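Long-range contacts in CS1 fimbrial subunit A (Escherichia coli, PDB 4HJI), which forms the shaft of polar fimbriae (pili) that enable bacteria to colonize the epithelium of specific host organs: residues V59-S64 / L111-S116; V70-D75 / V150-T155; S91-G96 / S128-A133. All blocks are in the same frame, centred on the assembly; numbering follows the deposited sequence.

Contact 1 (V59-S64 / L111-S116); sequences VHTNDS and LNFASS. With IMD (imidazole), chain C.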
loop_
_atom_site.group_PDB
_atom_site.type_symbol
_atom_site.label_atom_id
_atom_site.label_comp_id
_atom_site.label_asym_id
_atom_site.label_seq_id
_atom_site.Cartn_x
_atom_site.Cartn_y
_atom_site.Cartn_z
ATOM N N VAL A 59 12.074 -3.834 -3.104
ATOM C CA VAL A 59 11.649 -5.158 -3.472
ATOM C C VAL A 59 12.841 -6.105 -3.387
ATOM O O VAL A 59 13.908 -5.815 -3.927
ATOM C CB VAL A 59 11.049 -5.173 -4.897
ATOM C CG1 VAL A 59 10.722 -6.596 -5.312
ATOM C CG2 VAL A 59 9.813 -4.295 -4.933
ATOM N N HIS A 60 12.651 -7.230 -2.682
ATOM C CA HIS A 60 13.624 -8.313 -2.644
ATOM C C HIS A 60 13.160 -9.449 -3.525
ATOM O O HIS A 60 11.996 -9.809 -3.488
ATOM C CB HIS A 60 13.749 -8.882 -1.255
ATOM C CG HIS A 60 14.521 -8.031 -0.323
ATOM N ND1 HIS A 60 15.523 -8.538 0.474
ATOM C CD2 HIS A 60 14.416 -6.717 -0.015
ATOM C CE1 HIS A 60 16.032 -7.563 1.204
ATOM N NE2 HIS A 60 15.370 -6.453 0.937
ATOM N N THR A 61 14.059 -10.004 -4.319
ATOM C CA THR A 61 13.698 -11.139 -5.146
ATOM C C THR A 61 14.815 -12.155 -5.196
ATOM O O THR A 61 15.976 -11.812 -4.968
ATOM C CB THR A 61 13.336 -10.676 -6.573
ATOM O OG1 THR A 61 12.897 -11.790 -7.365
ATOM C CG2 THR A 61 14.530 -9.973 -7.263
ATOM N N ASN A 62 14.449 -13.396 -5.523
ATOM C CA ASN A 62 15.423 -14.442 -5.825
ATOM C C ASN A 62 15.705 -14.605 -7.319
ATOM O O ASN A 62 16.426 -15.521 -7.700
ATOM C CB ASN A 62 14.990 -15.788 -5.224
ATOM C CG ASN A 62 13.839 -16.435 -5.970
ATOM O OD1 ASN A 62 13.375 -15.939 -7.010
ATOM N ND2 ASN A 62 13.365 -17.556 -5.438
ATOM N N ASP A 63 15.131 -13.730 -8.147
ATOM C CA ASP A 63 15.430 -13.702 -9.578
ATOM C C ASP A 63 15.332 -12.286 -10.131
ATOM O O ASP A 63 14.238 -11.753 -10.373
ATOM C CB ASP A 63 14.526 -14.650 -10.362
ATOM C CG ASP A 63 14.987 -14.842 -11.811
ATOM O OD1 ASP A 63 15.883 -14.107 -12.290
ATOM O OD2 ASP A 63 14.450 -15.745 -12.484
ATOM N N SER A 64 16.505 -11.703 -10.356
ATOM C CA SER A 64 16.637 -10.335 -10.825
ATOM C C SER A 64 16.268 -10.151 -12.306
ATOM O O SER A 64 16.161 -9.017 -12.779
ATOM C CB SER A 64 18.068 -9.852 -10.586
ATOM O OG SER A 64 18.314 -8.648 -11.286
ATOM N N LEU A 111 13.140 -1.577 -11.753
ATOM C CA LEU A 111 13.462 -1.803 -10.334
ATOM C C LEU A 111 14.938 -1.612 -10.012
ATOM O O LEU A 111 15.297 -1.490 -8.844
ATOM C CB LEU A 111 12.989 -3.180 -9.896
ATOM C CG LEU A 111 11.457 -3.271 -9.819
ATOM C CD1 LEU A 111 11.001 -4.717 -9.903
ATOM C CD2 LEU A 111 10.891 -2.594 -8.578
ATOM N N ASN A 112 15.790 -1.576 -11.039
ATOM C CA ASN A 112 17.215 -1.279 -10.864
ATOM C C ASN A 112 17.858 -2.166 -9.793
ATOM O O ASN A 112 18.426 -1.660 -8.828
ATOM C CB ASN A 112 17.417 0.194 -10.483
ATOM C CG ASN A 112 16.827 1.152 -11.493
ATOM O OD1 ASN A 112 17.196 1.151 -12.669
ATOM N ND2 ASN A 112 15.932 2.005 -11.027
ATOM N N PHE A 113 17.763 -3.480 -9.976
ATOM C CA PHE A 113 18.159 -4.447 -8.948
ATOM C C PHE A 113 19.660 -4.418 -8.694
ATOM O O PHE A 113 20.447 -4.508 -9.634
ATOM C CB PHE A 113 17.740 -5.872 -9.334
ATOM C CG PHE A 113 16.290 -6.189 -9.055
ATOM C CD1 PHE A 113 15.822 -6.270 -7.747
ATOM C CD2 PHE A 113 15.404 -6.457 -10.096
ATOM C CE1 PHE A 113 14.500 -6.569 -7.476
ATOM C CE2 PHE A 113 14.077 -6.756 -9.835
ATOM C CZ PHE A 113 13.622 -6.819 -8.529
ATOM N N ALA A 114 20.032 -4.275 -7.424
ATOM C CA ALA A 114 21.424 -4.362 -6.976
ATOM C C ALA A 114 21.643 -5.704 -6.270
ATOM O O ALA A 114 20.744 -6.228 -5.611
ATOM C CB ALA A 114 21.747 -3.217 -6.032
ATOM N N SER A 115 22.850 -6.243 -6.398
ATOM C CA SER A 115 23.178 -7.540 -5.825
ATOM C C SER A 115 23.427 -7.420 -4.325
ATOM O O SER A 115 24.318 -6.687 -3.899
ATOM C CB SER A 115 24.420 -8.120 -6.506
ATOM O OG SER A 115 24.593 -9.478 -6.146
ATOM N N SER A 116 22.629 -8.148 -3.541
ATOM C CA SER A 116 22.765 -8.212 -2.088
ATOM C C SER A 116 22.904 -9.671 -1.651
ATOM O O SER A 116 21.917 -10.438 -1.644
ATOM C CB SER A 116 21.554 -7.593 -1.418
ATOM O OG SER A 116 20.373 -8.310 -1.746
HETATM N N1 IMD C . 19.582 -10.196 2.120
HETATM C C2 IMD C . 20.049 -9.607 1.017
HETATM N N3 IMD C . 19.846 -10.432 -0.030
HETATM C C4 IMD C . 19.258 -11.560 0.437
HETATM C C5 IMD C . 19.097 -11.406 1.784
#
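The ring of F113 is held between T61 and its near neighbour in sequence, L111. T61 CG2 sits over one face, 3.8 Å from the ring centroid and 29° off its normal, a CH-pi contact made by the methyl alone. The opposite face takes L111 CB, 3.7 Å above the plane and displaced toward the rim. At the edge, near the ring plane, V59 O approaches F113 CE1 at 3.7 Å, which probably suits the faintly positive ring edge. Beyond the ring, S64 OG lies 3.4 Å from F113 CB, and V59 CG2 meets L111 CD2 at 4.2 Å.

T61 splits its two branches between two tasks. OG1 stands opposite the backbone N (chi1 -176°), where it accepts D63 N at 3.1 Å and closes an ST turn, while CG2 is left to face the ring. Farther out, an imidazole, probably from the crystallisation liquor, rests against S116 through weak bonds from its N3 to S116 O and S116 OG.

The two segments share no direct hydrogen bond. Each is tied by its backbone to strand 119-131 instead, V59 to S122, T61 to K120 and L111 to S123. The chemistry is therefore that of van der Waals and CH-pi packing: F113, sandwiched between T61 CG2 and L111 CB, closes over the end of strand 49-61, while the ST turn holds T61 OG1 away from the ring, bonded to D63 N.

Contact 2 (V70-D75 / V150-T155); sequences VKLSAD and VSIILT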
loop_
_atom_site.group_PDB
_atom_site.type_symbol
_atom_site.label_atom_id
_atom_site.label_comp_id
_atom_site.label_asym_id
_atom_site.label_seq_id
_atom_site.Cartn_x
_atom_site.Cartn_y
_atom_site.Cartn_z
ATOM N N VAL A 70 2.010 -6.631 -8.858
ATOM C CA VAL A 70 1.517 -6.042 -7.627
ATOM C C VAL A 70 0.060 -5.680 -7.764
ATOM O O VAL A 70 -0.353 -5.063 -8.760
ATOM C CB VAL A 70 2.283 -4.773 -7.266
ATOM C CG1 VAL A 70 1.949 -4.332 -5.850
ATOM C CG2 VAL A 70 3.775 -5.029 -7.397
ATOM N N LYS A 71 -0.718 -6.047 -6.765
ATOM C CA LYS A 71 -2.130 -5.737 -6.747
ATOM C C LYS A 71 -2.621 -5.628 -5.321
ATOM O O LYS A 71 -1.872 -5.930 -4.389
ATOM C CB LYS A 71 -2.914 -6.826 -7.496
ATOM C CG LYS A 71 -2.882 -8.174 -6.807
ATOM C CD LYS A 71 -3.533 -9.268 -7.638
ATOM C CE LYS A 71 -3.679 -10.515 -6.788
ATOM N NZ LYS A 71 -4.082 -11.731 -7.529
ATOM N N LEU A 72 -3.864 -5.184 -5.164
ATOM C CA LEU A 72 -4.566 -5.192 -3.877
ATOM C C LEU A 72 -5.511 -6.379 -3.859
ATOM O O LEU A 72 -6.045 -6.765 -4.876
ATOM C CB LEU A 72 -5.378 -3.914 -3.698
ATOM C CG LEU A 72 -4.575 -2.624 -3.803
ATOM C CD1 LEU A 72 -5.480 -1.396 -3.916
ATOM C CD2 LEU A 72 -3.616 -2.493 -2.637
ATOM N N SER A 73 -5.723 -6.974 -2.693
ATOM C CA SER A 73 -6.644 -8.109 -2.604
ATOM C C SER A 73 -8.096 -7.646 -2.565
ATOM O O SER A 73 -9.002 -8.442 -2.768
ATOM C CB SER A 73 -6.355 -8.924 -1.344
ATOM O OG SER A 73 -6.844 -8.228 -0.229
ATOM N N ALA A 74 -8.316 -6.363 -2.282
ATOM C CA ALA A 74 -9.653 -5.813 -2.220
ATOM C C ALA A 74 -9.496 -4.321 -2.321
ATOM O O ALA A 74 -8.431 -3.790 -1.998
ATOM C CB ALA A 74 -10.333 -6.195 -0.913
ATOM N N ASP A 75 -10.556 -3.658 -2.785
ATOM C CA ASP A 75 -10.632 -2.201 -2.786
ATOM C C ASP A 75 -10.597 -1.731 -1.356
ATOM O O ASP A 75 -11.530 -2.021 -0.602
ATOM C CB ASP A 75 -11.959 -1.722 -3.357
ATOM C CG ASP A 75 -12.009 -1.767 -4.858
ATOM O OD1 ASP A 75 -10.952 -2.006 -5.484
ATOM O OD2 ASP A 75 -13.106 -1.521 -5.429
ATOM N N VAL A 150 -5.435 -2.299 4.191
ATOM C CA VAL A 150 -4.813 -2.279 2.880
ATOM C C VAL A 150 -4.049 -3.593 2.756
ATOM O O VAL A 150 -3.176 -3.897 3.603
ATOM C CB VAL A 150 -3.869 -1.078 2.757
ATOM C CG1 VAL A 150 -2.934 -1.241 1.571
ATOM C CG2 VAL A 150 -4.691 0.199 2.698
ATOM N N SER A 151 -4.395 -4.383 1.733
ATOM C CA SER A 151 -3.840 -5.727 1.568
ATOM C C SER A 151 -3.172 -5.810 0.216
ATOM O O SER A 151 -3.852 -5.777 -0.826
ATOM C CB SER A 151 -4.949 -6.759 1.695
ATOM O OG SER A 151 -4.519 -8.090 1.389
ATOM N N ILE A 152 -1.851 -5.879 0.230
ATOM C CA ILE A 152 -1.033 -5.791 -0.981
ATOM C C ILE A 152 -0.520 -7.194 -1.258
ATOM O O ILE A 152 -0.030 -7.912 -0.361
ATOM C CB ILE A 152 0.134 -4.806 -0.816
ATOM C CG1 ILE A 152 -0.391 -3.378 -0.597
ATOM C CG2 ILE A 152 1.047 -4.806 -2.035
ATOM C CD1 ILE A 152 0.601 -2.464 0.088
ATOM N N ILE A 153 -0.652 -7.607 -2.503
ATOM C CA ILE A 153 -0.202 -8.909 -2.935
ATOM C C ILE A 153 0.889 -8.709 -3.965
ATOM O O ILE A 153 0.703 -7.932 -4.927
ATOM C CB ILE A 153 -1.329 -9.738 -3.577
ATOM C CG1 ILE A 153 -2.455 -9.976 -2.575
ATOM C CG2 ILE A 153 -0.776 -11.060 -4.070
ATOM C CD1 ILE A 153 -3.754 -10.385 -3.207
ATOM N N LEU A 154 2.010 -9.399 -3.766
ATOM C CA LEU A 154 3.137 -9.359 -4.700
ATOM C C LEU A 154 3.486 -10.781 -5.109
ATOM O O LEU A 154 3.499 -11.692 -4.274
ATOM C CB LEU A 154 4.379 -8.704 -4.083
ATOM C CG LEU A 154 4.280 -7.247 -3.600
ATOM C CD1 LEU A 154 4.082 -7.168 -2.099
ATOM C CD2 LEU A 154 5.520 -6.486 -4.018
ATOM N N THR A 155 3.751 -10.959 -6.404
ATOM C CA THR A 155 4.293 -12.198 -6.947
ATOM C C THR A 155 5.433 -11.845 -7.879
ATOM O O THR A 155 5.433 -10.781 -8.484
ATOM C CB THR A 155 3.275 -13.001 -7.785
ATOM O OG1 THR A 155 3.032 -12.334 -9.032
ATOM C CG2 THR A 155 1.965 -13.166 -7.049
HETATM O O HOH W 1 -6.859 -3.905 0.212
#
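K71 and I153 meet as an antiparallel hydrogen-bonded pair with their side chains on one face of the sheet. K71 CE lies 3.6 Å from I153 CD1, so the lysine contributes its aliphatic length here. Its CG falls between the backbone N and the carbonyl carbon (chi1 67°), and the extended chain beyond then runs past the isoleucine. I153 CD1 also reaches S73 CB, at 3.5 Å.

On the other face V70 and I152 lie side by side and point the same way, with V70 CG1 3.9 Å from I152 CG2. L72 CD2 packs on I152 CG1 at the same distance, and V70 CG2 on L154 CD2 at 4.1 Å.

Paired backbone bonds set this register. I153 N donates to K71 O at 2.8 Å, almost perfectly straight (179°), and K71 N returns the bond to I153 O. S73 N adds a third, to S151 O. Past it the strands part, and a water accepts from S151 N while donating to A74 O. S151 OG is bonded to E164, which lies on strand 163-173.

Strand 68-80 is paired with strands 87-94 and 104-106 as well, V70 bonding to I104. Strand 144-156 is flanked on its far side by strand 163-173, which in this donor-strand construct probably stands in for the strand a neighbouring pilin would supply.

Contact 3 (S91-G96 / S128-A133); sequences SVNFAG and SIHADA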
loop_
_atom_site.group_PDB
_atom_site.type_symbol
_atom_site.label_atom_id
_atom_site.label_comp_id
_atom_site.label_asym_id
_atom_site.label_seq_id
_atom_site.Cartn_x
_atom_site.Cartn_y
_atom_site.Cartn_z
ATOM N N SER A 91 -6.817 5.070 -1.936
ATOM C CA SER A 91 -5.996 4.812 -3.105
ATOM C C SER A 91 -4.594 4.447 -2.652
ATOM O O SER A 91 -4.105 4.967 -1.640
ATOM C CB SER A 91 -5.958 6.066 -3.993
ATOM O OG SER A 91 -7.225 6.294 -4.588
ATOM N N VAL A 92 -3.956 3.529 -3.373
ATOM C CA VAL A 92 -2.603 3.105 -3.082
ATOM C C VAL A 92 -1.765 3.153 -4.340
ATOM O O VAL A 92 -2.202 2.682 -5.397
ATOM C CB VAL A 92 -2.574 1.668 -2.511
ATOM C CG1 VAL A 92 -1.160 1.297 -2.127
ATOM C CG2 VAL A 92 -3.541 1.549 -1.356
ATOM N N ASN A 93 -0.612 3.813 -4.248
ATOM C CA ASN A 93 0.309 3.920 -5.379
ATOM C C ASN A 93 1.589 3.191 -5.009
ATOM O O ASN A 93 2.017 3.238 -3.860
ATOM C CB ASN A 93 0.690 5.380 -5.713
ATOM C CG ASN A 93 -0.441 6.201 -6.299
ATOM O OD1 ASN A 93 -1.617 5.894 -6.149
ATOM N ND2 ASN A 93 -0.074 7.257 -7.005
ATOM N N PHE A 94 2.189 2.522 -5.980
ATOM C CA PHE A 94 3.460 1.849 -5.780
ATOM C C PHE A 94 4.341 2.092 -6.982
ATOM O O PHE A 94 3.896 1.939 -8.121
ATOM C CB PHE A 94 3.283 0.334 -5.570
ATOM C CG PHE A 94 4.584 -0.385 -5.401
ATOM C CD1 PHE A 94 5.039 -1.283 -6.339
ATOM C CD2 PHE A 94 5.369 -0.150 -4.271
ATOM C CE1 PHE A 94 6.255 -1.936 -6.176
ATOM C CE2 PHE A 94 6.588 -0.782 -4.111
ATOM C CZ PHE A 94 7.038 -1.675 -5.056
ATOM N N ALA A 95 5.587 2.490 -6.733
ATOM C CA ALA A 95 6.527 2.742 -7.820
ATOM C C ALA A 95 5.932 3.690 -8.852
ATOM O O ALA A 95 6.171 3.530 -10.051
ATOM C CB ALA A 95 6.918 1.420 -8.478
ATOM N N GLY A 96 5.133 4.663 -8.396
ATOM C CA GLY A 96 4.565 5.686 -9.272
ATOM C C GLY A 96 3.387 5.228 -10.123
ATOM O O GLY A 96 2.993 5.925 -11.049
ATOM N N SER A 128 2.580 4.673 -1.372
ATOM C CA SER A 128 1.769 5.754 -0.767
ATOM C C SER A 128 0.299 5.369 -0.595
ATOM O O SER A 128 -0.315 4.797 -1.505
ATOM C CB SER A 128 1.848 7.057 -1.595
ATOM O OG SER A 128 1.915 6.643 -2.942
ATOM N N ILE A 129 -0.248 5.721 0.565
ATOM C CA ILE A 129 -1.638 5.441 0.940
ATOM C C ILE A 129 -2.372 6.779 1.035
ATOM O O ILE A 129 -1.913 7.665 1.754
ATOM C CB ILE A 129 -1.691 4.648 2.274
ATOM C CG1 ILE A 129 -0.991 3.310 2.073
ATOM C CG2 ILE A 129 -3.131 4.481 2.748
ATOM C CD1 ILE A 129 -0.822 2.524 3.338
ATOM N N HIS A 130 -3.512 6.880 0.350
ATOM C CA HIS A 130 -4.255 8.147 0.086
ATOM C C HIS A 130 -5.741 7.962 0.428
ATOM O O HIS A 130 -6.531 7.581 -0.456
ATOM C CB HIS A 130 -4.165 8.596 -1.396
ATOM C CG HIS A 130 -2.774 8.689 -1.940
ATOM N ND1 HIS A 130 -2.033 9.845 -1.875
ATOM C CD2 HIS A 130 -1.979 7.763 -2.532
ATOM C CE1 HIS A 130 -0.843 9.636 -2.408
ATOM N NE2 HIS A 130 -0.786 8.384 -2.819
ATOM N N ALA A 131 -6.155 8.283 1.652
ATOM C CA ALA A 131 -7.597 8.309 1.996
ATOM C C ALA A 131 -8.216 9.602 1.501
ATOM O O ALA A 131 -7.752 10.672 1.876
ATOM C CB ALA A 131 -7.812 8.202 3.485
ATOM N N ASP A 132 -9.261 9.500 0.675
ATOM C CA ASP A 132 -9.889 10.665 0.074
ATOM C C ASP A 132 -11.240 11.028 0.705
ATOM O O ASP A 132 -12.285 10.481 0.357
ATOM C CB ASP A 132 -10.076 10.383 -1.398
ATOM C CG ASP A 132 -10.731 11.523 -2.120
ATOM O OD1 ASP A 132 -10.875 12.614 -1.517
ATOM O OD2 ASP A 132 -11.104 11.315 -3.286
ATOM N N ALA A 133 -11.207 11.961 1.649
ATOM C CA ALA A 133 -12.411 12.297 2.397
ATOM C C ALA A 133 -13.352 13.178 1.577
ATOM O O ALA A 133 -14.472 13.444 1.997
ATOM C CB ALA A 133 -12.049 12.943 3.735
#
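Two antiparallel strands, 87-94 and 119-131, are zipped together here side by side within the sheet, close to the middle of the elongated subunit. Their short segments run at 161° to each other. S91 with H130 and N93 with S128 form hydrogen-bonded pairs, and V92 with I129 between them makes a non-hydrogen-bonded one.

The four backbone bonds are alike in length but not in straightness. N93 N reaches S128 O at 2.9 Å, and S128 N answers with a bond to N93 O of the same length. At the other end S91 N points almost straight at H130 O, whereas H130 N meets S91 O at 2.8 Å with a bent N-H (144°). Between these two pairs V92 CA makes a CA-H...O contact with S128 O at 3.3 Å.

One face of the pair carries S91, N93, S128 and H130; S128 is buried in it, while the other three are at least partly exposed. With CG turned anti to the carbonyl carbon (chi1 -53°), the imidazole of H130 runs back along its own strand toward S128, with its edge near S91 O, 3.6 Å from CD2. The side chain of N93 crosses that of H130 at about a right angle, its amide plane 55° from the ring. V92 and I129 occupy the other face, where V92 packs on L99 and L127.

Such alternation of a polar face with an aliphatic one, V92 and I129 turned to the interior, is expected of a strand pair in a sheet with one buried face, consistent with the immunoglobulin-like fold of chaperone-usher pilins.

The three contacts are stitched together through one hydrophobic interior. Contacts 2 and 3 have centres about 13 Å apart and meet directly: V150 CG1 lies 4.1 Å from V92 CG2, and L72 CD2 4.2 Å from the same methyl. F94, in the 91-96 segment but not itself touching 128-133, links contact 3 to the other two, since its CD1 is 4.1 Å from V70 CG2 of contact 2 and its CZ 3.8 Å from V59 CG2 of contact 1. Contact 1 sits toward one end of the molecule, its centre about 20 Å from that of contact 2 and about 24 Å from that of contact 3. Sheet ladders thus supply the frame, and the F113 packing closes one end.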